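Local structure of DNA mismatch repair protein MutS (Thermus aquaticus, 1EWQ) at residues 6-20 against 34-48. The protein recognises mismatched and unpaired bases in duplex DNA to start mismatch repair, and has a weak ATPase activity. Numbering follows the deposited sequence.
With nucleotides of chain A; nucleotides of chain B.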
ATOM      1  N   LYS C   6     -19.242  17.326  18.818  1.00 83.50           N
ATOM      2  CA  LYS C   6     -20.296  16.464  18.297  1.00 82.43           C
ATOM      3  C   LYS C   6     -20.749  15.511  19.389  1.00 81.84           C
ATOM      4  O   LYS C   6     -19.949  15.076  20.216  1.00 81.75           O
ATOM      5  CB  LYS C   6     -19.792  15.650  17.103  1.00 82.18           C
ATOM      6  CG  LYS C   6     -20.777  14.585  16.640  1.00 81.77           C
ATOM      7  CD  LYS C   6     -20.203  13.742  15.521  1.00 81.40           C
ATOM      8  CE  LYS C   6     -21.162  12.638  15.112  1.00 81.09           C
ATOM      9  NZ  LYS C   6     -20.608  11.808  14.009  1.00 80.72           N
ATOM     10  N   GLY C   7     -22.034  15.184  19.385  1.00 81.17           N
ATOM     11  CA  GLY C   7     -22.564  14.282  20.389  1.00 80.35           C
ATOM     12  C   GLY C   7     -24.017  14.584  20.679  1.00 79.74           C
ATOM     13  O   GLY C   7     -24.440  15.737  20.625  1.00 79.71           O
ATOM     14  N   GLU C   8     -24.786  13.549  20.991  1.00 79.11           N
ATOM     15  CA  GLU C   8     -26.200  13.722  21.278  1.00 78.38           C
ATOM     16  C   GLU C   8     -26.451  14.095  22.731  1.00 77.81           C
ATOM     17  O   GLU C   8     -25.683  13.730  23.622  1.00 77.81           O
ATOM     18  CB  GLU C   8     -26.954  12.448  20.918  1.00 78.51           C
ATOM     19  CG  GLU C   8     -26.865  12.108  19.442  1.00 78.75           C
ATOM     20  CD  GLU C   8     -27.582  10.824  19.097  1.00 78.90           C
ATOM     21  OE1 GLU C   8     -28.795  10.731  19.387  1.00 78.96           O
ATOM     22  OE2 GLU C   8     -26.933   9.910  18.539  1.00 79.00           O
ATOM     23  N   GLY C   9     -27.535  14.829  22.957  1.00 77.07           N
ATOM     24  CA  GLY C   9     -27.881  15.263  24.298  1.00 76.13           C
ATOM     25  C   GLY C   9     -27.758  16.771  24.383  1.00 75.45           C
ATOM     26  O   GLY C   9     -26.842  17.339  23.798  1.00 75.56           O
ATOM     27  N   PRO C  10     -28.673  17.454  25.089  1.00 74.85           N
ATOM     28  CA  PRO C  10     -28.612  18.913  25.213  1.00 74.21           C
ATOM     29  C   PRO C  10     -27.754  19.370  26.392  1.00 73.59           C
ATOM     30  O   PRO C  10     -26.912  18.620  26.889  1.00 73.54           O
ATOM     31  CB  PRO C  10     -30.076  19.291  25.385  1.00 74.34           C
ATOM     32  CG  PRO C  10     -30.584  18.171  26.230  1.00 74.54           C
ATOM     33  CD  PRO C  10     -29.965  16.943  25.584  1.00 74.73           C
ATOM     34  N   GLY C  11     -27.970  20.607  26.828  1.00 72.71           N
ATOM     35  CA  GLY C  11     -27.218  21.137  27.952  1.00 71.76           C
ATOM     36  C   GLY C  11     -25.830  21.626  27.593  1.00 71.02           C
ATOM     37  O   GLY C  11     -25.420  21.529  26.435  1.00 71.15           O
ATOM     38  N   PRO C  12     -25.074  22.158  28.569  1.00 70.29           N
ATOM     39  CA  PRO C  12     -23.716  22.672  28.361  1.00 69.56           C
ATOM     40  C   PRO C  12     -22.672  21.581  28.125  1.00 68.73           C
ATOM     41  O   PRO C  12     -23.004  20.403  27.978  1.00 68.80           O
ATOM     42  CB  PRO C  12     -23.452  23.457  29.641  1.00 69.71           C
ATOM     43  CG  PRO C  12     -24.170  22.641  30.665  1.00 69.96           C
ATOM     44  CD  PRO C  12     -25.487  22.342  29.974  1.00 70.17           C
ATOM     45  N   LEU C  13     -21.408  21.989  28.092  1.00 67.60           N
ATOM     46  CA  LEU C  13     -20.293  21.077  27.872  1.00 66.44           C
ATOM     47  C   LEU C  13     -19.504  20.942  29.178  1.00 65.51           C
ATOM     48  O   LEU C  13     -19.167  21.941  29.814  1.00 65.61           O
ATOM     49  CB  LEU C  13     -19.390  21.644  26.770  1.00 66.46           C
ATOM     50  CG  LEU C  13     -18.372  20.752  26.057  1.00 66.64           C
ATOM     51  CD1 LEU C  13     -19.103  19.679  25.266  1.00 66.54           C
ATOM     52  CD2 LEU C  13     -17.513  21.596  25.118  1.00 66.54           C
ATOM     53  N   PRO C  14     -19.221  19.706  29.609  1.00 64.41           N
ATOM     54  CA  PRO C  14     -18.463  19.536  30.853  1.00 63.51           C
ATOM     55  C   PRO C  14     -17.162  20.342  30.786  1.00 62.47           C
ATOM     56  O   PRO C  14     -16.634  20.577  29.703  1.00 62.50           O
ATOM     57  CB  PRO C  14     -18.210  18.030  30.894  1.00 63.66           C
ATOM     58  CG  PRO C  14     -19.434  17.478  30.225  1.00 63.84           C
ATOM     59  CD  PRO C  14     -19.621  18.405  29.046  1.00 64.19           C
ATOM     60  N   PRO C  15     -16.636  20.781  31.941  1.00 61.52           N
ATOM     61  CA  PRO C  15     -15.395  21.562  31.983  1.00 60.65           C
ATOM     62  C   PRO C  15     -14.251  20.977  31.147  1.00 59.78           C
ATOM     63  O   PRO C  15     -13.631  21.691  30.358  1.00 59.48           O
ATOM     64  CB  PRO C  15     -15.067  21.595  33.471  1.00 60.78           C
ATOM     65  CG  PRO C  15     -16.418  21.664  34.085  1.00 61.05           C
ATOM     66  CD  PRO C  15     -17.190  20.622  33.299  1.00 61.42           C
ATOM     67  N   LEU C  16     -13.978  19.684  31.325  1.00 58.79           N
ATOM     68  CA  LEU C  16     -12.913  19.005  30.585  1.00 57.96           C
ATOM     69  C   LEU C  16     -13.108  19.161  29.080  1.00 57.44           C
ATOM     70  O   LEU C  16     -12.180  19.539  28.360  1.00 57.15           O
ATOM     71  CB  LEU C  16     -12.870  17.511  30.932  1.00 57.49           C
ATOM     72  CG  LEU C  16     -11.769  16.691  30.243  1.00 57.23           C
ATOM     73  CD1 LEU C  16     -10.406  17.185  30.703  1.00 56.85           C
ATOM     74  CD2 LEU C  16     -11.930  15.207  30.566  1.00 56.96           C
ATOM     75  N   LEU C  17     -14.317  18.867  28.614  1.00 56.95           N
ATOM     76  CA  LEU C  17     -14.624  18.976  27.196  1.00 56.55           C
ATOM     77  C   LEU C  17     -14.450  20.407  26.693  1.00 56.15           C
ATOM     78  O   LEU C  17     -14.265  20.638  25.501  1.00 56.18           O
ATOM     79  CB  LEU C  17     -16.042  18.469  26.922  1.00 56.41           C
ATOM     80  CG  LEU C  17     -16.188  16.954  27.102  1.00 56.47           C
ATOM     81  CD1 LEU C  17     -17.634  16.530  26.866  1.00 56.21           C
ATOM     82  CD2 LEU C  17     -15.252  16.242  26.127  1.00 56.24           C
ATOM     83  N   GLN C  18     -14.505  21.366  27.609  1.00 55.84           N
ATOM     84  CA  GLN C  18     -14.318  22.763  27.243  1.00 55.43           C
ATOM     85  C   GLN C  18     -12.837  22.983  27.023  1.00 54.79           C
ATOM     86  O   GLN C  18     -12.419  23.445  25.966  1.00 54.57           O
ATOM     87  CB  GLN C  18     -14.814  23.688  28.355  1.00 55.88           C
ATOM     88  CG  GLN C  18     -16.214  24.221  28.125  1.00 56.31           C
ATOM     89  CD  GLN C  18     -16.308  25.080  26.880  1.00 56.33           C
ATOM     90  OE1 GLN C  18     -15.574  26.057  26.730  1.00 56.38           O
ATOM     91  NE2 GLN C  18     -17.216  24.720  25.978  1.00 56.47           N
ATOM     92  N   GLN C  19     -12.050  22.642  28.038  1.00 54.29           N
ATOM     93  CA  GLN C  19     -10.603  22.771  27.981  1.00 53.74           C
ATOM     94  C   GLN C  19     -10.128  22.102  26.693  1.00 53.74           C
ATOM     95  O   GLN C  19      -9.209  22.586  26.032  1.00 53.81           O
ATOM     96  CB  GLN C  19      -9.987  22.084  29.204  1.00 53.44           C
ATOM     97  CG  GLN C  19      -8.476  22.122  29.272  1.00 53.21           C
ATOM     98  CD  GLN C  19      -7.937  21.441  30.513  1.00 52.99           C
ATOM     99  OE1 GLN C  19      -8.212  20.267  30.755  1.00 52.86           O
ATOM    100  NE2 GLN C  19      -7.166  22.177  31.307  1.00 52.76           N
ATOM    101  N   TYR C  20     -10.782  20.998  26.340  1.00 53.62           N
ATOM    102  CA  TYR C  20     -10.465  20.224  25.138  1.00 53.68           C
ATOM    103  C   TYR C  20     -10.809  20.959  23.840  1.00 53.98           C
ATOM    104  O   TYR C  20      -9.953  21.160  22.974  1.00 53.83           O
ATOM    105  CB  TYR C  20     -11.221  18.890  25.178  1.00 53.11           C
ATOM    106  CG  TYR C  20     -11.315  18.177  23.845  1.00 52.45           C
ATOM    107  CD1 TYR C  20     -10.192  17.592  23.260  1.00 52.26           C
ATOM    108  CD2 TYR C  20     -12.527  18.099  23.165  1.00 52.08           C
ATOM    109  CE1 TYR C  20     -10.276  16.944  22.027  1.00 51.89           C
ATOM    110  CE2 TYR C  20     -12.622  17.454  21.932  1.00 51.90           C
ATOM    111  CZ  TYR C  20     -11.494  16.880  21.370  1.00 51.80           C
ATOM    112  OH  TYR C  20     -11.588  16.243  20.156  1.00 51.68           O
ATOM    113  N   PHE C  34      -5.652  14.850  23.209  1.00 41.25           N
ATOM    114  CA  PHE C  34      -5.886  15.474  24.506  1.00 41.26           C
ATOM    115  C   PHE C  34      -5.588  14.538  25.670  1.00 41.20           C
ATOM    116  O   PHE C  34      -6.334  13.585  25.927  1.00 41.31           O
ATOM    117  CB  PHE C  34      -7.346  15.930  24.554  1.00 41.66           C
ATOM    118  CG  PHE C  34      -7.662  16.896  25.654  1.00 41.99           C
ATOM    119  CD1 PHE C  34      -6.977  18.106  25.757  1.00 42.30           C
ATOM    120  CD2 PHE C  34      -8.698  16.631  26.545  1.00 42.23           C
ATOM    121  CE1 PHE C  34      -7.323  19.041  26.732  1.00 42.44           C
ATOM    122  CE2 PHE C  34      -9.057  17.555  27.523  1.00 42.55           C
ATOM    123  CZ  PHE C  34      -8.367  18.766  27.618  1.00 42.54           C
ATOM    124  N   GLN C  35      -4.498  14.820  26.379  1.00 40.74           N
ATOM    125  CA  GLN C  35      -4.080  14.014  27.524  1.00 40.34           C
ATOM    126  C   GLN C  35      -5.006  14.127  28.740  1.00 39.96           C
ATOM    127  O   GLN C  35      -5.319  15.226  29.200  1.00 39.59           O
ATOM    128  CB  GLN C  35      -2.659  14.416  27.920  1.00 40.90           C
ATOM    129  CG  GLN C  35      -2.326  14.338  29.411  1.00 41.73           C
ATOM    130  CD  GLN C  35      -2.000  12.948  29.883  1.00 42.18           C
ATOM    131  OE1 GLN C  35      -1.109  12.753  30.718  1.00 42.40           O
ATOM    132  NE2 GLN C  35      -2.728  11.963  29.368  1.00 42.98           N
ATOM    133  N   VAL C  36      -5.446  12.978  29.245  1.00 39.30           N
ATOM    134  CA  VAL C  36      -6.309  12.917  30.426  1.00 38.71           C
ATOM    135  C   VAL C  36      -5.843  11.680  31.180  1.00 38.12           C
ATOM    136  O   VAL C  36      -6.263  10.571  30.872  1.00 37.95           O
ATOM    137  CB  VAL C  36      -7.809  12.735  30.065  1.00 38.60           C
ATOM    138  CG1 VAL C  36      -8.665  12.864  31.319  1.00 38.68           C
ATOM    139  CG2 VAL C  36      -8.239  13.755  29.040  1.00 38.83           C
ATOM    140  N   GLY C  37      -4.969  11.869  32.160  1.00 37.81           N
ATOM    141  CA  GLY C  37      -4.455  10.728  32.895  1.00 37.77           C
ATOM    142  C   GLY C  37      -3.440   9.979  32.045  1.00 37.70           C
ATOM    143  O   GLY C  37      -2.559  10.592  31.441  1.00 37.46           O
ATOM    144  N   ASP C  38      -3.560   8.656  31.979  1.00 37.66           N
ATOM    145  CA  ASP C  38      -2.626   7.856  31.188  1.00 37.65           C
ATOM    146  C   ASP C  38      -3.115   7.556  29.773  1.00 37.34           C
ATOM    147  O   ASP C  38      -2.713   6.562  29.167  1.00 37.28           O
ATOM    148  CB  ASP C  38      -2.318   6.549  31.908  1.00 38.18           C
ATOM    149  CG  ASP C  38      -1.689   6.772  33.261  1.00 39.01           C
ATOM    150  OD1 ASP C  38      -0.661   7.480  33.340  1.00 39.62           O
ATOM    151  OD2 ASP C  38      -2.225   6.239  34.249  1.00 39.53           O
ATOM    152  N   PHE C  39      -3.986   8.415  29.252  1.00 36.90           N
ATOM    153  CA  PHE C  39      -4.511   8.247  27.906  1.00 36.67           C
ATOM    154  C   PHE C  39      -4.579   9.566  27.140  1.00 36.61           C
ATOM    155  O   PHE C  39      -4.806  10.621  27.729  1.00 36.44           O
ATOM    156  CB  PHE C  39      -5.926   7.649  27.938  1.00 36.65           C
ATOM    157  CG  PHE C  39      -5.973   6.189  28.286  1.00 36.57           C
ATOM    158  CD1 PHE C  39      -5.814   5.766  29.599  1.00 36.33           C
ATOM    159  CD2 PHE C  39      -6.183   5.233  27.292  1.00 36.69           C
ATOM    160  CE1 PHE C  39      -5.860   4.414  29.924  1.00 36.27           C
ATOM    161  CE2 PHE C  39      -6.231   3.873  27.607  1.00 36.71           C
ATOM    162  CZ  PHE C  39      -6.069   3.465  28.929  1.00 36.47           C
ATOM    163  N   TYR C  40      -4.366   9.490  25.829  1.00 36.52           N
ATOM    164  CA  TYR C  40      -4.477  10.642  24.937  1.00 36.84           C
ATOM    165  C   TYR C  40      -5.832  10.387  24.302  1.00 37.34           C
ATOM    166  O   TYR C  40      -5.999   9.423  23.550  1.00 37.13           O
ATOM    167  CB  TYR C  40      -3.405  10.616  23.846  1.00 36.49           C
ATOM    168  CG  TYR C  40      -2.115  11.268  24.242  1.00 36.03           C
ATOM    169  CD1 TYR C  40      -0.926  10.544  24.258  1.00 36.00           C
ATOM    170  CD2 TYR C  40      -2.077  12.616  24.597  1.00 36.21           C
ATOM    171  CE1 TYR C  40       0.279  11.148  24.617  1.00 35.86           C
ATOM    172  CE2 TYR C  40      -0.883  13.234  24.957  1.00 36.04           C
ATOM    173  CZ  TYR C  40       0.293  12.492  24.962  1.00 35.92           C
ATOM    174  OH  TYR C  40       1.479  13.098  25.295  1.00 35.78           O
ATOM    175  N   GLU C  41      -6.800  11.240  24.603  1.00 38.12           N
ATOM    176  CA  GLU C  41      -8.148  11.039  24.090  1.00 38.84           C
ATOM    177  C   GLU C  41      -8.626  12.050  23.058  1.00 39.19           C
ATOM    178  O   GLU C  41      -8.084  13.152  22.933  1.00 39.37           O
ATOM    179  CB  GLU C  41      -9.128  11.006  25.268  1.00 39.07           C
ATOM    180  CG  GLU C  41      -8.539  10.382  26.529  1.00 39.40           C
ATOM    181  CD  GLU C  41      -9.510  10.371  27.697  1.00 39.69           C
ATOM    182  OE1 GLU C  41     -10.200  11.389  27.917  1.00 39.82           O
ATOM    183  OE2 GLU C  41      -9.575   9.344  28.405  1.00 39.89           O
ATOM    184  N   CYS C  42      -9.654  11.645  22.319  1.00 39.65           N
ATOM    185  CA  CYS C  42     -10.281  12.472  21.294  1.00 40.12           C
ATOM    186  C   CYS C  42     -11.776  12.323  21.516  1.00 40.60           C
ATOM    187  O   CYS C  42     -12.233  11.265  21.946  1.00 40.41           O
ATOM    188  CB  CYS C  42      -9.929  11.970  19.890  1.00 39.66           C
ATOM    189  SG  CYS C  42      -8.194  12.118  19.451  1.00 39.12           S
ATOM    190  N   PHE C  43     -12.535  13.376  21.227  1.00 41.35           N
ATOM    191  CA  PHE C  43     -13.985  13.335  21.401  1.00 42.30           C
ATOM    192  C   PHE C  43     -14.719  13.748  20.121  1.00 42.78           C
ATOM    193  O   PHE C  43     -14.097  14.179  19.152  1.00 42.86           O
ATOM    194  CB  PHE C  43     -14.400  14.244  22.567  1.00 42.05           C
ATOM    195  CG  PHE C  43     -13.645  13.981  23.843  1.00 41.81           C
ATOM    196  CD1 PHE C  43     -12.532  14.744  24.181  1.00 41.82           C
ATOM    197  CD2 PHE C  43     -14.032  12.957  24.699  1.00 41.72           C
ATOM    198  CE1 PHE C  43     -11.819  14.487  25.352  1.00 41.49           C
ATOM    199  CE2 PHE C  43     -13.325  12.694  25.869  1.00 41.53           C
ATOM    200  CZ  PHE C  43     -12.220  13.461  26.193  1.00 41.44           C
ATOM    201  N   GLY C  44     -16.042  13.614  20.121  1.00 43.69           N
ATOM    202  CA  GLY C  44     -16.819  13.975  18.946  1.00 44.53           C
ATOM    203  C   GLY C  44     -16.335  13.242  17.706  1.00 45.46           C
ATOM    204  O   GLY C  44     -15.938  12.078  17.784  1.00 45.29           O
ATOM    205  N   GLU C  45     -16.366  13.917  16.559  1.00 46.24           N
ATOM    206  CA  GLU C  45     -15.914  13.312  15.307  1.00 47.11           C
ATOM    207  C   GLU C  45     -14.458  12.891  15.403  1.00 47.13           C
ATOM    208  O   GLU C  45     -14.069  11.837  14.899  1.00 47.16           O
ATOM    209  CB  GLU C  45     -16.066  14.289  14.149  1.00 47.73           C
ATOM    210  CG  GLU C  45     -17.492  14.526  13.724  1.00 48.98           C
ATOM    211  CD  GLU C  45     -17.570  15.317  12.436  1.00 49.83           C
ATOM    212  OE1 GLU C  45     -17.158  16.500  12.446  1.00 49.90           O
ATOM    213  OE2 GLU C  45     -18.032  14.749  11.414  1.00 50.09           O
ATOM    214  N   ASP C  46     -13.658  13.730  16.050  1.00 47.35           N
ATOM    215  CA  ASP C  46     -12.241  13.451  16.224  1.00 47.52           C
ATOM    216  C   ASP C  46     -12.018  12.107  16.907  1.00 47.54           C
ATOM    217  O   ASP C  46     -11.020  11.432  16.647  1.00 47.63           O
ATOM    218  CB  ASP C  46     -11.590  14.581  17.017  1.00 47.79           C
ATOM    219  CG  ASP C  46     -11.516  15.866  16.220  1.00 47.96           C
ATOM    220  OD1 ASP C  46     -10.867  15.853  15.156  1.00 48.40           O
ATOM    221  OD2 ASP C  46     -12.104  16.882  16.644  1.00 48.22           O
ATOM    222  N   ALA C  47     -12.955  11.724  17.772  1.00 47.47           N
ATOM    223  CA  ALA C  47     -12.884  10.448  18.472  1.00 47.43           C
ATOM    224  C   ALA C  47     -13.228   9.371  17.457  1.00 47.51           C
ATOM    225  O   ALA C  47     -12.715   8.252  17.511  1.00 47.26           O
ATOM    226  CB  ALA C  47     -13.880  10.420  19.626  1.00 47.41           C
ATOM    227  N   GLU C  48     -14.103   9.729  16.523  1.00 47.68           N
ATOM    228  CA  GLU C  48     -14.524   8.813  15.474  1.00 48.04           C
ATOM    229  C   GLU C  48     -13.342   8.602  14.537  1.00 48.01           C
ATOM    230  O   GLU C  48     -12.999   7.471  14.199  1.00 47.91           O
ATOM    231  CB  GLU C  48     -15.709   9.400  14.707  1.00 48.41           C
ATOM    232  CG  GLU C  48     -16.815   9.919  15.604  1.00 49.22           C
ATOM    233  CD  GLU C  48     -18.038  10.395  14.834  1.00 49.61           C
ATOM    234  OE1 GLU C  48     -17.889  11.195  13.886  1.00 49.82           O
ATOM    235  OE2 GLU C  48     -19.155   9.972  15.188  1.00 50.10           O
TER
ATOM    236  P    DT A  13     -14.217   0.996  27.234  1.00 42.22           P
ATOM    237  OP1  DT A  13     -15.332   0.492  26.390  1.00 42.04           O
ATOM    238  OP2  DT A  13     -13.827   0.256  28.462  1.00 41.70           O
ATOM    239  O5'  DT A  13     -12.931   1.161  26.324  1.00 41.70           O
ATOM    240  C5'  DT A  13     -12.127   2.299  26.537  1.00 41.63           C
ATOM    241  C4'  DT A  13     -11.358   2.663  25.297  1.00 40.76           C
ATOM    242  O4'  DT A  13     -10.968   4.030  25.507  1.00 40.66           O
ATOM    243  C3'  DT A  13     -10.069   1.865  25.144  1.00 40.54           C
ATOM    244  O3'  DT A  13      -9.724   1.683  23.765  1.00 40.16           O
ATOM    245  C2'  DT A  13      -9.047   2.686  25.912  1.00 40.47           C
ATOM    246  C1'  DT A  13      -9.611   4.108  25.906  1.00 40.68           C
ATOM    247  N1   DT A  13      -9.582   4.787  27.221  1.00 40.12           N
ATOM    248  C2   DT A  13      -9.600   6.163  27.234  1.00 39.89           C
ATOM    249  O2   DT A  13      -9.675   6.838  26.221  1.00 40.16           O
ATOM    250  N3   DT A  13      -9.532   6.724  28.483  1.00 39.48           N
ATOM    251  C4   DT A  13      -9.456   6.065  29.691  1.00 39.44           C
ATOM    252  O4   DT A  13      -9.368   6.707  30.730  1.00 39.19           O
ATOM    253  C5   DT A  13      -9.475   4.624  29.611  1.00 39.63           C
ATOM    254  C7   DT A  13      -9.439   3.824  30.874  1.00 39.78           C
ATOM    255  C6   DT A  13      -9.529   4.063  28.395  1.00 40.07           C
TER
ATOM    256  P    DT B  15     -15.349  17.672  34.083  1.00 48.78           P
ATOM    257  OP1  DT B  15     -15.485  18.254  32.724  1.00 48.51           O
ATOM    258  OP2  DT B  15     -15.038  18.554  35.240  1.00 48.48           O
ATOM    259  O5'  DT B  15     -16.705  16.898  34.370  1.00 49.33           O
ATOM    260  C5'  DT B  15     -16.701  15.753  35.206  1.00 50.06           C
ATOM    261  C4'  DT B  15     -18.093  15.181  35.318  1.00 50.35           C
ATOM    262  O4'  DT B  15     -18.048  14.144  36.319  1.00 50.22           O
ATOM    263  C3'  DT B  15     -19.127  16.179  35.820  1.00 50.86           C
ATOM    264  O3'  DT B  15     -20.416  15.809  35.318  1.00 52.11           O
ATOM    265  C2'  DT B  15     -19.031  16.045  37.328  1.00 50.47           C
ATOM    266  C1'  DT B  15     -18.625  14.593  37.536  1.00 49.96           C
ATOM    267  N1   DT B  15     -17.613  14.388  38.587  1.00 49.50           N
ATOM    268  C2   DT B  15     -17.678  13.227  39.326  1.00 49.33           C
ATOM    269  O2   DT B  15     -18.541  12.374  39.158  1.00 49.33           O
ATOM    270  N3   DT B  15     -16.686  13.095  40.271  1.00 49.12           N
ATOM    271  C4   DT B  15     -15.665  13.985  40.542  1.00 49.17           C
ATOM    272  O4   DT B  15     -14.838  13.724  41.419  1.00 48.91           O
ATOM    273  C5   DT B  15     -15.663  15.185  39.731  1.00 49.17           C
ATOM    274  C7   DT B  15     -14.589  16.203  39.949  1.00 49.13           C
ATOM    275  C6   DT B  15     -16.629  15.326  38.812  1.00 49.15           C
ATOM    276  P    DC B  12      -3.183   5.693  39.097  1.00 44.26           P
ATOM    277  OP1  DC B  12      -1.725   5.641  38.855  1.00 44.20           O
ATOM    278  OP2  DC B  12      -3.699   5.752  40.492  1.00 44.28           O
ATOM    279  O5'  DC B  12      -3.755   6.928  38.273  1.00 44.21           O
ATOM    280  C5'  DC B  12      -3.242   7.210  36.975  1.00 44.42           C
ATOM    281  C4'  DC B  12      -3.991   8.359  36.345  1.00 44.44           C
ATOM    282  O4'  DC B  12      -5.347   7.959  36.042  1.00 44.39           O
ATOM    283  C3'  DC B  12      -4.094   9.625  37.189  1.00 44.87           C
ATOM    284  O3'  DC B  12      -3.940  10.748  36.320  1.00 45.69           O
ATOM    285  C2'  DC B  12      -5.498   9.549  37.770  1.00 44.60           C
ATOM    286  C1'  DC B  12      -6.285   8.806  36.692  1.00 43.97           C
ATOM    287  N1   DC B  12      -7.363   7.936  37.193  1.00 43.30           N
ATOM    288  C2   DC B  12      -8.508   7.745  36.403  1.00 43.00           C
ATOM    289  O2   DC B  12      -8.627   8.382  35.350  1.00 43.18           O
ATOM    290  N3   DC B  12      -9.459   6.874  36.815  1.00 42.57           N
ATOM    291  C4   DC B  12      -9.316   6.229  37.973  1.00 42.55           C
ATOM    292  N4   DC B  12     -10.271   5.370  38.327  1.00 42.25           N
ATOM    293  C5   DC B  12      -8.183   6.436  38.818  1.00 42.67           C
ATOM    294  C6   DC B  12      -7.240   7.292  38.394  1.00 43.08           C
TER
HETATM  295  O   HOH W   1     -16.723  16.918  17.399  1.00 36.96           O
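Tyr20, on helix 15-20, lays its ring between Phe34 and Phe43 of the hairpin strands 34-36 and 39-43. Phe43 meets it edge-to-face, with CD1 above the centre of the tyrosine ring and the planes at 79°. The other pairing is oblique: Tyr20 CB sits over the Phe34 face, 3.7 Å from the centroid, while Leu16 CD1 touches the rim of that ring at CE2. With CG of Tyr20 swung away from its backbone N (chi1 163°), the hydroxyl reaches strand 39-43, where OH accepts a nearly straight hydrogen bond from Phe43 N (3.2 Å, 168°). Leu17 CD2 makes a CH-pi contact over the centre of the Phe43 face, 3.6 Å from its centroid.

At the start of segment 6-20, extended Lys6 crosses the side chains of Glu45 and Glu48 at about a right angle. Its NZ meets both Glu48 oxygens on their syn sides, 2.8 Å from OE1 and 2.6 Å from OE2, and a water links Lys6 N to Glu45 N.

DT13 of chain A lies over one Phe39 face and its N3 donates to Glu41 OE2 (2.6 Å); Leu16 N binds a phosphate oxygen of DT15 of chain B. The buried aromatic cluster thus joins the backbone-gripping helix start to the base-reading hairpin, while the Lys6-Glu48 salt bridge ties down the N-terminal chain.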